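Local coordinates for glycosyl hydrolase, family 31/fibronectin type III domain protein (Clostridium perfringens, PDB 4UAP) that binds N-acetylgalactosamine through a calcium-containing, beta-sandwich carbohydrate-binding module (CBM32) of a family 31 glycoside hydrolase, at residues 30-33 and 34-37; 40-44 and 45-49. All coordinates share one frame; numbering follows the deposited sequence.

Contact 1: residues 30-33 and 34-37; sequences SSDD and SSRM. With CA (calcium ion), chain D.
R36 reaches back over the turn and is held by S31 and D33. The salt bridge comes first: R36 NH1 meets the anti lone pair of D33 OD1 at 2.8 Å. A weak bond joins R36 NH2 to the same oxygen. The two side chains run side by side, but both nitrogens share OD1 and the planes stand 84° apart, so this is not a coplanar bidentate pair. R36 NH1 also donates to S31 O at 2.8 Å, almost exactly in the guanidinium plane. The bend at chi3 (-46°) folds the chain back to this carbonyl. D38 binds R36 NH2 in a second salt bridge.

Among the hydroxyls, S30 OG lies 2.7 Å from S35 OG and donates to D32 OD2 at 2.7 Å, from above the carboxylate plane.

Backbone bonds close the turn. S35 N donates to D32 O at 3.0 Å, and a water links D33 O to R36 O.

S35 O binds calcium at 2.4 Å; K23, D26, T28, N143 and E144 also bind it. D33 and D38 balance the charge of R36 and, with S31 O, restrain its guanidinium in the sugar pocket. Calcium binds the carbonyl of the preceding residue, S35, which probably steadies the backbone there.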
# COMPACT_ATOMS: atom_id res chain seq x y z
N SER A 30 0.99 3.68 -12.64
CA SER A 30 1.14 2.58 -13.60
C SER A 30 1.81 1.39 -12.95
O SER A 30 2.39 1.51 -11.87
CB SER A 30 1.94 3.03 -14.82
OG SER A 30 3.33 3.05 -14.52
N SER A 31 1.75 0.24 -13.62
CA SER A 31 2.33 -1.00 -13.09
C SER A 31 3.81 -1.19 -13.46
O SER A 31 4.41 -2.21 -13.11
CB SER A 31 1.53 -2.21 -13.57
OG SER A 31 0.21 -2.19 -13.05
N ASP A 32 4.39 -0.21 -14.15
CA ASP A 32 5.79 -0.26 -14.57
C ASP A 32 6.70 -0.45 -13.36
O ASP A 32 6.38 0.03 -12.28
CB ASP A 32 6.17 1.02 -15.30
CG ASP A 32 5.37 1.23 -16.59
OD1 ASP A 32 5.36 0.31 -17.44
OD2 ASP A 32 4.74 2.30 -16.75
N ASP A 33 7.84 -1.13 -13.54
CA ASP A 33 8.80 -1.31 -12.45
C ASP A 33 9.17 0.02 -11.81
O ASP A 33 9.39 0.11 -10.59
CB ASP A 33 10.09 -1.98 -12.94
CG ASP A 33 9.91 -3.45 -13.28
OD1 ASP A 33 8.87 -4.04 -12.91
OD2 ASP A 33 10.83 -4.03 -13.90
N SER A 34 9.26 1.07 -12.63
CA SER A 34 9.71 2.37 -12.16
C SER A 34 8.66 3.10 -11.29
O SER A 34 8.98 4.10 -10.64
CB SER A 34 10.09 3.24 -13.36
OG SER A 34 8.98 3.43 -14.21
N SER A 35 7.43 2.60 -11.28
CA SER A 35 6.35 3.21 -10.48
C SER A 35 6.18 2.61 -9.09
O SER A 35 5.62 3.25 -8.19
CB SER A 35 5.00 3.09 -11.22
OG SER A 35 5.04 3.67 -12.51
N ARG A 36 6.64 1.37 -8.91
CA ARG A 36 6.17 0.54 -7.80
C ARG A 36 7.04 0.52 -6.55
O ARG A 36 8.25 0.74 -6.62
CB ARG A 36 6.01 -0.91 -8.27
CG ARG A 36 5.11 -1.13 -9.47
CD ARG A 36 4.74 -2.61 -9.58
NE ARG A 36 5.92 -3.46 -9.42
CZ ARG A 36 6.68 -3.89 -10.43
NH1 ARG A 36 6.38 -3.59 -11.69
NH2 ARG A 36 7.73 -4.65 -10.16
N MET A 37 6.39 0.24 -5.42
CA MET A 37 7.04 -0.28 -4.22
C MET A 37 6.95 -1.81 -4.26
O MET A 37 5.86 -2.36 -4.40
CB MET A 37 6.37 0.25 -2.94
CG MET A 37 7.04 -0.20 -1.62
SD MET A 37 5.92 -0.42 -0.20
CE MET A 37 5.25 -2.01 -0.66
CA CA D . 4.06 4.94 -7.56
O HOH W 1 10.05 1.55 -8.49

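Contact 2: residues 40-44 and 45-49; sequences KWIFT and SDQQD. With NGA (2-acetamido-2-deoxy-beta-D-galactopyranose), chain C.
Q47 reaches back across the loop and joins its amide to the backbone at W41 and F43. CG is anti to the backbone N (chi1 -174°) and chi2 is also extended, which carries the amide to the facing arm of the loop. There Q47 OE1 accepts from F43 N at 2.7 Å, nearly straight at 172°. Q47 NE2 donates to W41 O at 3.0 Å, and its other hydrogen goes to D49 O at 2.8 Å. Both acceptors lie close to the amide plane, so the three bonds fix the rotation of the group. The F43 ring has its edge toward OE1.

T44 OG1 sits between the backbone N and the carbonyl carbon (chi1 67°). From there it donates to D46 OD1 at 2.9 Å, within a type I turn from T44 to Q47. K40 CE passes 3.4 Å from D49 OD2. K40 NZ is hydrogen-bonded to L15 O.

The C3 to C6 side of the sugar meets the W41 indole face, with NGA C4 3.5 Å above its plane and toward the rim. W41 NE1 donates to D38. I42 N donates to NGA O6 at 3.0 Å. This CH-pi stacking of a sugar on an aromatic platform is characteristic of carbohydrate-binding modules.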
# COMPACT_ATOMS: atom_id res chain seq x y z
N LYS A 40 11.60 -7.07 -1.48
CA LYS A 40 12.86 -7.47 -2.11
C LYS A 40 12.68 -8.56 -3.17
O LYS A 40 12.05 -9.59 -2.91
CB LYS A 40 13.87 -7.96 -1.06
CG LYS A 40 14.54 -6.87 -0.24
CD LYS A 40 15.58 -7.48 0.70
CE LYS A 40 16.20 -6.42 1.60
NZ LYS A 40 16.55 -5.18 0.86
N TRP A 41 13.24 -8.33 -4.35
CA TRP A 41 13.19 -9.35 -5.40
C TRP A 41 14.05 -10.55 -5.04
O TRP A 41 15.07 -10.42 -4.36
CB TRP A 41 13.66 -8.78 -6.74
CG TRP A 41 12.72 -7.78 -7.34
CD1 TRP A 41 11.66 -7.16 -6.72
CD2 TRP A 41 12.76 -7.27 -8.67
NE1 TRP A 41 11.04 -6.30 -7.60
CE2 TRP A 41 11.69 -6.35 -8.80
CE3 TRP A 41 13.58 -7.52 -9.78
CZ2 TRP A 41 11.44 -5.67 -10.00
CZ3 TRP A 41 13.33 -6.84 -10.97
CH2 TRP A 41 12.26 -5.93 -11.07
N ILE A 42 13.61 -11.73 -5.47
CA ILE A 42 14.36 -12.96 -5.28
C ILE A 42 15.22 -13.24 -6.51
O ILE A 42 14.68 -13.46 -7.59
CB ILE A 42 13.43 -14.16 -5.05
CG1 ILE A 42 12.42 -13.86 -3.94
CG2 ILE A 42 14.25 -15.40 -4.73
CD1 ILE A 42 13.05 -13.41 -2.68
N PHE A 43 16.54 -13.23 -6.34
CA PHE A 43 17.47 -13.36 -7.46
C PHE A 43 18.12 -14.73 -7.56
O PHE A 43 18.57 -15.13 -8.63
CB PHE A 43 18.58 -12.31 -7.35
CG PHE A 43 18.10 -10.90 -7.57
CD1 PHE A 43 17.97 -10.40 -8.85
CD2 PHE A 43 17.81 -10.07 -6.50
CE1 PHE A 43 17.55 -9.10 -9.06
CE2 PHE A 43 17.38 -8.78 -6.70
CZ PHE A 43 17.25 -8.29 -7.98
N THR A 44 18.20 -15.44 -6.43
CA THR A 44 18.81 -16.77 -6.40
C THR A 44 17.95 -17.72 -5.60
O THR A 44 17.16 -17.30 -4.75
CB THR A 44 20.24 -16.77 -5.81
OG1 THR A 44 20.17 -16.45 -4.41
CG2 THR A 44 21.12 -15.77 -6.53
N SER A 45 18.12 -19.00 -5.87
CA SER A 45 17.36 -20.04 -5.19
C SER A 45 17.78 -20.20 -3.73
O SER A 45 17.03 -20.78 -2.95
CB SER A 45 17.52 -21.38 -5.93
OG SER A 45 18.89 -21.67 -6.15
N ASP A 46 18.96 -19.71 -3.35
CA ASP A 46 19.40 -19.86 -1.95
C ASP A 46 19.44 -18.53 -1.18
O ASP A 46 19.97 -18.45 -0.07
CB ASP A 46 20.76 -20.54 -1.89
CG ASP A 46 21.85 -19.77 -2.61
OD1 ASP A 46 21.56 -18.71 -3.20
OD2 ASP A 46 23.02 -20.23 -2.58
N GLN A 47 18.87 -17.49 -1.78
CA GLN A 47 18.83 -16.17 -1.17
C GLN A 47 18.14 -16.19 0.20
O GLN A 47 17.04 -16.73 0.33
CB GLN A 47 18.12 -15.20 -2.10
CG GLN A 47 18.13 -13.75 -1.66
CD GLN A 47 17.50 -12.87 -2.72
OE1 GLN A 47 17.70 -13.10 -3.91
NE2 GLN A 47 16.74 -11.87 -2.30
N GLN A 48 18.76 -15.58 1.20
CA GLN A 48 18.19 -15.58 2.54
C GLN A 48 17.78 -14.17 2.95
O GLN A 48 16.99 -14.00 3.88
CB GLN A 48 19.16 -16.18 3.56
CG GLN A 48 19.37 -17.69 3.42
CD GLN A 48 18.05 -18.47 3.35
OE1 GLN A 48 17.76 -19.14 2.36
NE2 GLN A 48 17.26 -18.38 4.42
N ASP A 49 18.32 -13.17 2.25
CA ASP A 49 17.89 -11.78 2.38
C ASP A 49 16.55 -11.53 1.66
O ASP A 49 16.52 -11.32 0.45
CB ASP A 49 18.96 -10.84 1.82
CG ASP A 49 18.58 -9.37 1.93
OD1 ASP A 49 18.97 -8.59 1.04
OD2 ASP A 49 17.90 -9.00 2.92
C1 NGA C . 9.90 -11.31 -10.72
C2 NGA C . 9.15 -10.15 -11.36
C3 NGA C . 9.53 -8.86 -10.66
C4 NGA C . 9.31 -9.03 -9.16
C5 NGA C . 10.23 -10.16 -8.67
C6 NGA C . 10.14 -10.49 -7.19
C7 NGA C . 8.50 -10.05 -13.74
C8 NGA C . 8.99 -9.90 -15.15
N2 NGA C . 9.45 -10.04 -12.79
O1 NGA C . 9.25 -12.50 -11.11
O3 NGA C . 8.74 -7.83 -11.21
O4 NGA C . 7.96 -9.38 -8.94
O5 NGA C . 9.88 -11.34 -9.32
O6 NGA C . 10.95 -11.63 -6.91
O7 NGA C . 7.28 -10.16 -13.51

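How the contacts relate
Contacts 1 and 2 follow each other along the chain. Contact 1 runs into the short strand 37-38, and contact 2 lies in the loop that follows it. Their centres are about 20 Å apart, yet their side chains meet at the sugar pocket. D33 OD2 lies 3.7 Å from W41 CH2, and R36 NH2 lies 3.8 Å from W41 CZ2. D38, between them in sequence, also joins them: its OD2 pairs with R36 NH2 and accepts from W41 NE1. Contact 1 brings R36 to the sugar, its side chain about 4 Å from NGA. Contact 2 supplies W41 and I42. R75 and A85 complete the pocket. Calcium belongs to contact 1 and lies about 13 Å from the W41 side chain.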